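Local coordinates for protein MNMC2 (Aquifex aeolicus, PDB 3VYW) that binds S-adenosylmethionine and acts as a tRNA methyltransferase in wobble-uridine modification, working without the oxidase domain to which such enzymes are usually fused, at residues A[179-193]-A[211-225]. Residues are numbered along the deposited sequence; the frame is centred on the assembly and turned at random.
With SAM (S-adenosylmethionine), chain E.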
loop_
_atom_site.group_PDB
_atom_site.type_symbol
_atom_site.label_atom_id
_atom_site.label_comp_id
_atom_site.label_asym_id
_atom_site.label_seq_id
_atom_site.Cartn_x
_atom_site.Cartn_y
_atom_site.Cartn_z
ATOM N N ILE A 179 -7.760 -10.088 -6.590
ATOM C CA ILE A 179 -7.809 -10.564 -5.236
ATOM C C ILE A 179 -8.867 -11.605 -4.966
ATOM O O ILE A 179 -8.667 -12.499 -4.200
ATOM C CB ILE A 179 -7.809 -9.445 -4.206
ATOM C CG1 ILE A 179 -7.585 -10.038 -2.834
ATOM C CG2 ILE A 179 -9.072 -8.631 -4.292
ATOM C CD1 ILE A 179 -7.525 -9.033 -1.736
ATOM N N LYS A 180 -9.975 -11.509 -5.659
ATOM C CA LYS A 180 -11.071 -12.390 -5.414
ATOM C C LYS A 180 -10.661 -13.824 -5.652
ATOM O O LYS A 180 -11.190 -14.722 -5.027
ATOM C CB LYS A 180 -12.277 -12.011 -6.249
ATOM C CG LYS A 180 -12.559 -10.528 -6.305
ATOM C CD LYS A 180 -13.842 -10.140 -5.628
ATOM C CE LYS A 180 -14.264 -8.777 -6.120
ATOM N NZ LYS A 180 -15.644 -8.385 -5.743
ATOM N N GLU A 181 -9.699 -14.032 -6.530
ATOM C CA GLU A 181 -9.177 -15.352 -6.786
ATOM C C GLU A 181 -8.461 -15.981 -5.632
ATOM O O GLU A 181 -8.304 -17.174 -5.605
ATOM C CB GLU A 181 -8.248 -15.362 -7.962
ATOM C CG GLU A 181 -8.851 -14.825 -9.217
ATOM C CD GLU A 181 -7.804 -14.551 -10.242
ATOM O OE1 GLU A 181 -8.075 -13.834 -11.196
ATOM O OE2 GLU A 181 -6.706 -15.062 -10.078
ATOM N N VAL A 182 -7.983 -15.200 -4.691
ATOM C CA VAL A 182 -7.192 -15.811 -3.666
ATOM C C VAL A 182 -8.082 -16.328 -2.586
ATOM O O VAL A 182 -8.773 -15.592 -1.930
ATOM C CB VAL A 182 -6.193 -14.854 -3.060
ATOM C CG1 VAL A 182 -5.540 -15.492 -1.873
ATOM C CG2 VAL A 182 -5.167 -14.443 -4.080
ATOM N N GLU A 183 -8.047 -17.642 -2.437
ATOM C CA GLU A 183 -8.872 -18.362 -1.522
ATOM C C GLU A 183 -7.962 -19.275 -0.760
ATOM O O GLU A 183 -6.909 -19.622 -1.216
ATOM C CB GLU A 183 -9.919 -19.146 -2.295
ATOM C CG GLU A 183 -11.125 -18.313 -2.696
ATOM C CD GLU A 183 -11.668 -18.634 -4.074
ATOM O OE1 GLU A 183 -11.344 -19.696 -4.619
ATOM O OE2 GLU A 183 -12.433 -17.825 -4.615
ATOM N N ASN A 184 -8.358 -19.637 0.436
ATOM C CA ASN A 184 -7.608 -20.577 1.215
ATOM C C ASN A 184 -6.233 -20.084 1.586
ATOM O O ASN A 184 -5.323 -20.854 1.796
ATOM C CB ASN A 184 -7.527 -21.898 0.468
ATOM C CG ASN A 184 -8.883 -22.386 0.001
ATOM O OD1 ASN A 184 -9.769 -22.642 0.798
ATOM N ND2 ASN A 184 -9.044 -22.518 -1.297
ATOM N N PHE A 185 -6.088 -18.783 1.677
ATOM C CA PHE A 185 -4.843 -18.190 2.093
ATOM C C PHE A 185 -5.114 -17.263 3.265
ATOM O O PHE A 185 -5.850 -16.322 3.131
ATOM C CB PHE A 185 -4.322 -17.396 0.901
ATOM C CG PHE A 185 -2.900 -16.947 1.008
ATOM C CD1 PHE A 185 -1.884 -17.814 0.802
ATOM C CD2 PHE A 185 -2.606 -15.646 1.243
ATOM C CE1 PHE A 185 -0.593 -17.409 0.871
ATOM C CE2 PHE A 185 -1.317 -15.226 1.319
ATOM C CZ PHE A 185 -0.304 -16.109 1.135
ATOM N N LYS A 186 -4.531 -17.519 4.418
ATOM C CA LYS A 186 -4.559 -16.530 5.477
ATOM C C LYS A 186 -3.144 -16.066 5.779
ATOM O O LYS A 186 -2.363 -16.787 6.353
ATOM C CB LYS A 186 -5.175 -17.102 6.740
ATOM C CG LYS A 186 -6.583 -17.617 6.595
ATOM C CD LYS A 186 -7.544 -16.502 6.269
ATOM C CE LYS A 186 -8.896 -16.740 6.904
ATOM N NZ LYS A 186 -10.029 -16.196 6.103
ATOM N N ALA A 187 -2.830 -14.851 5.377
ATOM C CA ALA A 187 -1.488 -14.331 5.497
ATOM C C ALA A 187 -1.021 -14.039 6.892
ATOM O O ALA A 187 -1.758 -13.575 7.698
ATOM C CB ALA A 187 -1.339 -13.104 4.636
ATOM N N ASP A 188 0.214 -14.377 7.173
ATOM C CA ASP A 188 0.914 -13.899 8.342
ATOM C C ASP A 188 1.237 -12.426 8.333
ATOM O O ASP A 188 1.231 -11.803 9.347
ATOM C CB ASP A 188 2.143 -14.730 8.601
ATOM C CG ASP A 188 1.798 -16.089 9.005
ATOM O OD1 ASP A 188 1.202 -16.237 10.061
ATOM O OD2 ASP A 188 2.086 -17.024 8.269
ATOM N N ALA A 189 1.595 -11.909 7.176
ATOM C CA ALA A 189 1.895 -10.528 6.990
ATOM C C ALA A 189 1.238 -10.053 5.745
ATOM O O ALA A 189 1.247 -10.735 4.774
ATOM C CB ALA A 189 3.373 -10.348 6.860
ATOM N N VAL A 190 0.684 -8.859 5.771
ATOM C CA VAL A 190 0.291 -8.186 4.568
ATOM C C VAL A 190 1.178 -6.995 4.438
ATOM O O VAL A 190 1.216 -6.200 5.300
ATOM C CB VAL A 190 -1.113 -7.650 4.666
ATOM C CG1 VAL A 190 -1.489 -6.910 3.404
ATOM C CG2 VAL A 190 -2.075 -8.750 4.990
ATOM N N PHE A 191 1.907 -6.893 3.354
ATOM C CA PHE A 191 2.734 -5.743 3.143
ATOM C C PHE A 191 1.964 -4.859 2.228
ATOM O O PHE A 191 1.877 -5.126 1.087
ATOM C CB PHE A 191 4.000 -6.136 2.421
ATOM C CG PHE A 191 4.976 -6.879 3.248
ATOM C CD1 PHE A 191 5.950 -7.619 2.642
ATOM C CD2 PHE A 191 4.929 -6.847 4.605
ATOM C CE1 PHE A 191 6.850 -8.311 3.377
ATOM C CE2 PHE A 191 5.834 -7.525 5.344
ATOM C CZ PHE A 191 6.791 -8.261 4.733
ATOM N N HIS A 192 1.393 -3.802 2.735
ATOM C CA HIS A 192 0.541 -3.023 1.930
ATOM C C HIS A 192 1.238 -1.837 1.426
ATOM O O HIS A 192 1.272 -0.829 2.065
ATOM C CB HIS A 192 -0.617 -2.614 2.785
ATOM C CG HIS A 192 -1.806 -2.188 2.017
ATOM N ND1 HIS A 192 -2.918 -2.841 2.041
ATOM C CD2 HIS A 192 -2.001 -1.135 1.193
ATOM C CE1 HIS A 192 -3.790 -2.256 1.269
ATOM N NE2 HIS A 192 -3.305 -1.195 0.731
ATOM N N ASP A 193 1.768 -1.931 0.234
ATOM C CA ASP A 193 2.670 -0.932 -0.255
ATOM C C ASP A 193 2.267 -0.398 -1.587
ATOM O O ASP A 193 2.875 -0.674 -2.570
ATOM C CB ASP A 193 4.043 -1.527 -0.370
ATOM C CG ASP A 193 5.096 -0.509 -0.413
ATOM O OD1 ASP A 193 4.818 0.628 -0.105
ATOM O OD2 ASP A 193 6.209 -0.833 -0.765
ATOM N N LEU A 211 -11.544 -6.923 1.585
ATOM C CA LEU A 211 -11.099 -8.071 0.859
ATOM C C LEU A 211 -9.775 -8.554 1.372
ATOM O O LEU A 211 -9.507 -9.703 1.385
ATOM C CB LEU A 211 -11.063 -7.796 -0.619
ATOM C CG LEU A 211 -12.384 -7.426 -1.239
ATOM C CD1 LEU A 211 -12.122 -6.931 -2.625
ATOM C CD2 LEU A 211 -13.307 -8.604 -1.307
ATOM N N ILE A 212 -8.934 -7.633 1.761
ATOM C CA ILE A 212 -7.670 -7.942 2.355
ATOM C C ILE A 212 -7.858 -8.624 3.656
ATOM O O ILE A 212 -7.075 -9.414 4.019
ATOM C CB ILE A 212 -6.814 -6.701 2.573
ATOM C CG1 ILE A 212 -6.374 -6.134 1.252
ATOM C CG2 ILE A 212 -5.592 -7.039 3.386
ATOM C CD1 ILE A 212 -4.976 -6.525 0.889
ATOM N N LYS A 213 -8.885 -8.243 4.374
ATOM C CA LYS A 213 -9.170 -8.758 5.694
ATOM C C LYS A 213 -9.475 -10.235 5.665
ATOM O O LYS A 213 -9.095 -10.955 6.525
ATOM C CB LYS A 213 -10.327 -7.991 6.299
ATOM C CG LYS A 213 -10.476 -8.123 7.793
ATOM C CD LYS A 213 -11.915 -8.338 8.192
ATOM C CE LYS A 213 -12.083 -8.232 9.677
ATOM N NZ LYS A 213 -13.431 -7.770 10.061
ATOM N N GLU A 214 -10.172 -10.663 4.639
ATOM C CA GLU A 214 -10.565 -12.019 4.502
ATOM C C GLU A 214 -9.341 -12.866 4.341
ATOM O O GLU A 214 -9.370 -14.046 4.515
ATOM C CB GLU A 214 -11.469 -12.185 3.309
ATOM C CG GLU A 214 -12.857 -11.661 3.500
ATOM C CD GLU A 214 -13.524 -11.377 2.184
ATOM O OE1 GLU A 214 -14.475 -10.584 2.131
ATOM O OE2 GLU A 214 -13.100 -11.954 1.186
ATOM N N ARG A 215 -8.249 -12.240 3.988
ATOM C CA ARG A 215 -7.074 -12.953 3.614
ATOM C C ARG A 215 -5.953 -12.851 4.594
ATOM O O ARG A 215 -4.843 -13.145 4.281
ATOM C CB ARG A 215 -6.656 -12.522 2.240
ATOM C CG ARG A 215 -7.157 -13.456 1.178
ATOM C CD ARG A 215 -7.585 -12.770 -0.085
ATOM N NE ARG A 215 -8.991 -12.508 -0.076
ATOM C CZ ARG A 215 -9.774 -12.708 -1.101
ATOM N NH1 ARG A 215 -9.281 -13.195 -2.202
ATOM N NH2 ARG A 215 -11.043 -12.434 -1.017
ATOM N N ILE A 216 -6.253 -12.439 5.800
ATOM C CA ILE A 216 -5.226 -12.297 6.796
ATOM C C ILE A 216 -5.508 -13.129 8.010
ATOM O O ILE A 216 -6.615 -13.198 8.472
ATOM C CB ILE A 216 -4.980 -10.840 7.179
ATOM C CG1 ILE A 216 -3.769 -10.719 8.079
ATOM C CG2 ILE A 216 -6.169 -10.261 7.860
ATOM C CD1 ILE A 216 -3.403 -9.318 8.427
ATOM N N ASP A 217 -4.475 -13.768 8.518
ATOM C CA ASP A 217 -4.591 -14.571 9.689
ATOM C C ASP A 217 -4.898 -13.624 10.778
ATOM O O ASP A 217 -4.472 -12.520 10.729
ATOM C CB ASP A 217 -3.273 -15.259 9.980
ATOM C CG ASP A 217 -3.362 -16.188 11.128
ATOM O OD1 ASP A 217 -2.600 -16.039 12.088
ATOM O OD2 ASP A 217 -4.202 -17.086 11.073
ATOM N N GLU A 218 -5.621 -14.080 11.769
ATOM C CA GLU A 218 -6.081 -13.257 12.863
ATOM C C GLU A 218 -4.969 -12.686 13.643
ATOM O O GLU A 218 -5.081 -11.627 14.161
ATOM C CB GLU A 218 -6.853 -14.098 13.828
ATOM C CG GLU A 218 -8.180 -14.567 13.337
ATOM C CD GLU A 218 -9.110 -14.733 14.478
ATOM O OE1 GLU A 218 -8.648 -15.237 15.508
ATOM O OE2 GLU A 218 -10.276 -14.339 14.361
ATOM N N LYS A 219 -3.907 -13.441 13.770
ATOM C CA LYS A 219 -2.764 -13.037 14.535
ATOM C C LYS A 219 -1.743 -12.421 13.636
ATOM O O LYS A 219 -0.684 -12.099 14.054
ATOM C CB LYS A 219 -2.161 -14.225 15.257
ATOM C CG LYS A 219 -3.068 -14.821 16.301
ATOM C CD LYS A 219 -2.957 -14.070 17.594
ATOM C CE LYS A 219 -3.824 -14.690 18.657
ATOM N NZ LYS A 219 -3.893 -13.800 19.838
ATOM N N GLY A 220 -2.085 -12.308 12.374
ATOM C CA GLY A 220 -1.277 -11.641 11.403
ATOM C C GLY A 220 -1.326 -10.145 11.527
ATOM O O GLY A 220 -2.254 -9.593 12.053
ATOM N N TYR A 221 -0.318 -9.518 10.961
ATOM C CA TYR A 221 -0.094 -8.092 10.973
ATOM C C TYR A 221 -0.176 -7.452 9.587
ATOM O O TYR A 221 0.316 -7.968 8.636
ATOM C CB TYR A 221 1.276 -7.814 11.571
ATOM C CG TYR A 221 1.328 -8.003 13.045
ATOM C CD1 TYR A 221 1.737 -9.184 13.592
ATOM C CD2 TYR A 221 0.947 -7.006 13.893
ATOM C CE1 TYR A 221 1.774 -9.358 14.941
ATOM C CE2 TYR A 221 0.987 -7.173 15.240
ATOM C CZ TYR A 221 1.403 -8.353 15.758
ATOM O OH TYR A 221 1.431 -8.500 17.103
ATOM N N TRP A 222 -0.803 -6.299 9.521
ATOM C CA TRP A 222 -0.890 -5.537 8.320
ATOM C C TRP A 222 -0.016 -4.343 8.462
ATOM O O TRP A 222 -0.129 -3.637 9.409
ATOM C CB TRP A 222 -2.317 -5.121 8.144
ATOM C CG TRP A 222 -2.636 -4.226 6.989
ATOM C CD1 TRP A 222 -3.231 -4.574 5.828
ATOM C CD2 TRP A 222 -2.483 -2.784 6.897
ATOM N NE1 TRP A 222 -3.414 -3.507 5.043
ATOM C CE2 TRP A 222 -2.976 -2.414 5.612
ATOM C CE3 TRP A 222 -1.965 -1.818 7.705
ATOM C CZ2 TRP A 222 -2.966 -1.119 5.173
ATOM C CZ3 TRP A 222 -1.937 -0.524 7.243
ATOM C CH2 TRP A 222 -2.432 -0.187 6.012
ATOM N N VAL A 223 0.885 -4.125 7.532
ATOM C CA VAL A 223 1.841 -3.057 7.651
ATOM C C VAL A 223 1.919 -2.117 6.461
ATOM O O VAL A 223 1.806 -2.517 5.340
ATOM C CB VAL A 223 3.241 -3.581 7.977
ATOM C CG1 VAL A 223 3.254 -4.246 9.307
ATOM C CG2 VAL A 223 3.732 -4.525 6.929
ATOM N N SER A 224 2.100 -0.848 6.736
ATOM C CA SER A 224 2.327 0.105 5.703
ATOM C C SER A 224 3.148 1.250 6.212
ATOM O O SER A 224 3.169 1.519 7.368
ATOM C CB SER A 224 1.008 0.595 5.150
ATOM O OG SER A 224 1.213 1.520 4.146
ATOM N N TYR A 225 3.828 1.924 5.317
ATOM C CA TYR A 225 4.501 3.159 5.594
ATOM C C TYR A 225 3.534 4.276 5.913
ATOM O O TYR A 225 3.879 5.218 6.536
ATOM C CB TYR A 225 5.397 3.544 4.434
ATOM C CG TYR A 225 4.613 3.910 3.247
ATOM C CD1 TYR A 225 4.162 5.172 3.068
ATOM C CD2 TYR A 225 4.260 2.973 2.341
ATOM C CE1 TYR A 225 3.408 5.497 2.004
ATOM C CE2 TYR A 225 3.503 3.290 1.278
ATOM C CZ TYR A 225 3.088 4.561 1.118
ATOM O OH TYR A 225 2.332 4.880 0.061
HETATM N N SAM E . 6.383 -2.749 -3.032
HETATM C CA SAM E . 7.262 -2.254 -4.023
HETATM C C SAM E . 8.607 -2.635 -3.538
HETATM O O SAM E . 9.600 -2.548 -4.216
HETATM O OXT SAM E . 8.693 -3.092 -2.437
HETATM C CB SAM E . 6.916 -0.788 -4.164
HETATM C CG SAM E . 5.646 -0.711 -5.019
HETATM S SD SAM E . 5.015 0.774 -5.320
HETATM C CE SAM E . 4.921 1.592 -3.914
HETATM C "C5'" SAM E . 3.458 0.667 -5.880
HETATM C "C4'" SAM E . 3.139 -0.509 -6.812
HETATM O "O4'" SAM E . 1.747 -0.758 -6.800
HETATM C "C3'" SAM E . 3.470 -0.264 -8.269
HETATM O "O3'" SAM E . 4.040 -1.426 -8.830
HETATM C "C2'" SAM E . 2.133 -0.040 -8.918
HETATM O "O2'" SAM E . 2.160 -0.443 -10.259
HETATM C "C1'" SAM E . 1.246 -0.926 -8.109
HETATM N N9 SAM E . -0.200 -0.634 -8.224
HETATM C C8 SAM E . -0.801 0.529 -8.141
HETATM N N7 SAM E . -2.108 0.422 -8.272
HETATM C C5 SAM E . -2.378 -0.837 -8.448
HETATM C C6 SAM E . -3.578 -1.638 -8.651
HETATM N N6 SAM E . -4.785 -1.103 -8.700
HETATM N N1 SAM E . -3.432 -2.924 -8.791
HETATM C C2 SAM E . -2.265 -3.493 -8.740
HETATM N N3 SAM E . -1.158 -2.834 -8.574
HETATM C C4 SAM E . -1.131 -1.525 -8.424
#
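Val190 and Trp222 pair across parallel strands 189-192 and 220-224, whose axes run 12° apart. Tyr221 N donates a hydrogen bond to Asp188 O, Val190 N to Tyr221 O, Val223 N to Val190 O and His192 N to Val223 O (2.9 Å); the side-chain hydroxyl Ser224 OG gives another to His192 O. A shorter parallel bridge precedes these, Ala187 N giving a nearly straight hydrogen bond to Arg215 O (2.9 Å) and Ala187 O accepting from Asp217 N, while Lys186 NZ hydrogen-bonds Glu214 O at 2.8 Å. The Arg215 side chain lies beside Ile179 and Val182, its NH2 salt-bridged to Glu214 OE2.

Val190 splits its branches: CG1, anti to the backbone N (chi1 178°), meets Trp222 CD1 at 3.8 Å, and CG2 meets Ile216 CD1. The Trp222 indole crosses the His192 ring obliquely, planes at 48°, its CZ2 over one imidazole face, 3.5 Å from His192 CG. Replacing Trp222 by alanine would probably strip that cover and open a gap beside Val190 CG1.

His192 NE2 hydrogen-bonds Leu203 O. Past the strand end, Asp193 OD2 accepts from the amino N of SAM (3.0 Å). Strand 187-192 runs between 97-103 and 220-224 in the central Rossmann-like sheet, with helix 74-86 packed against Phe191 and Val223.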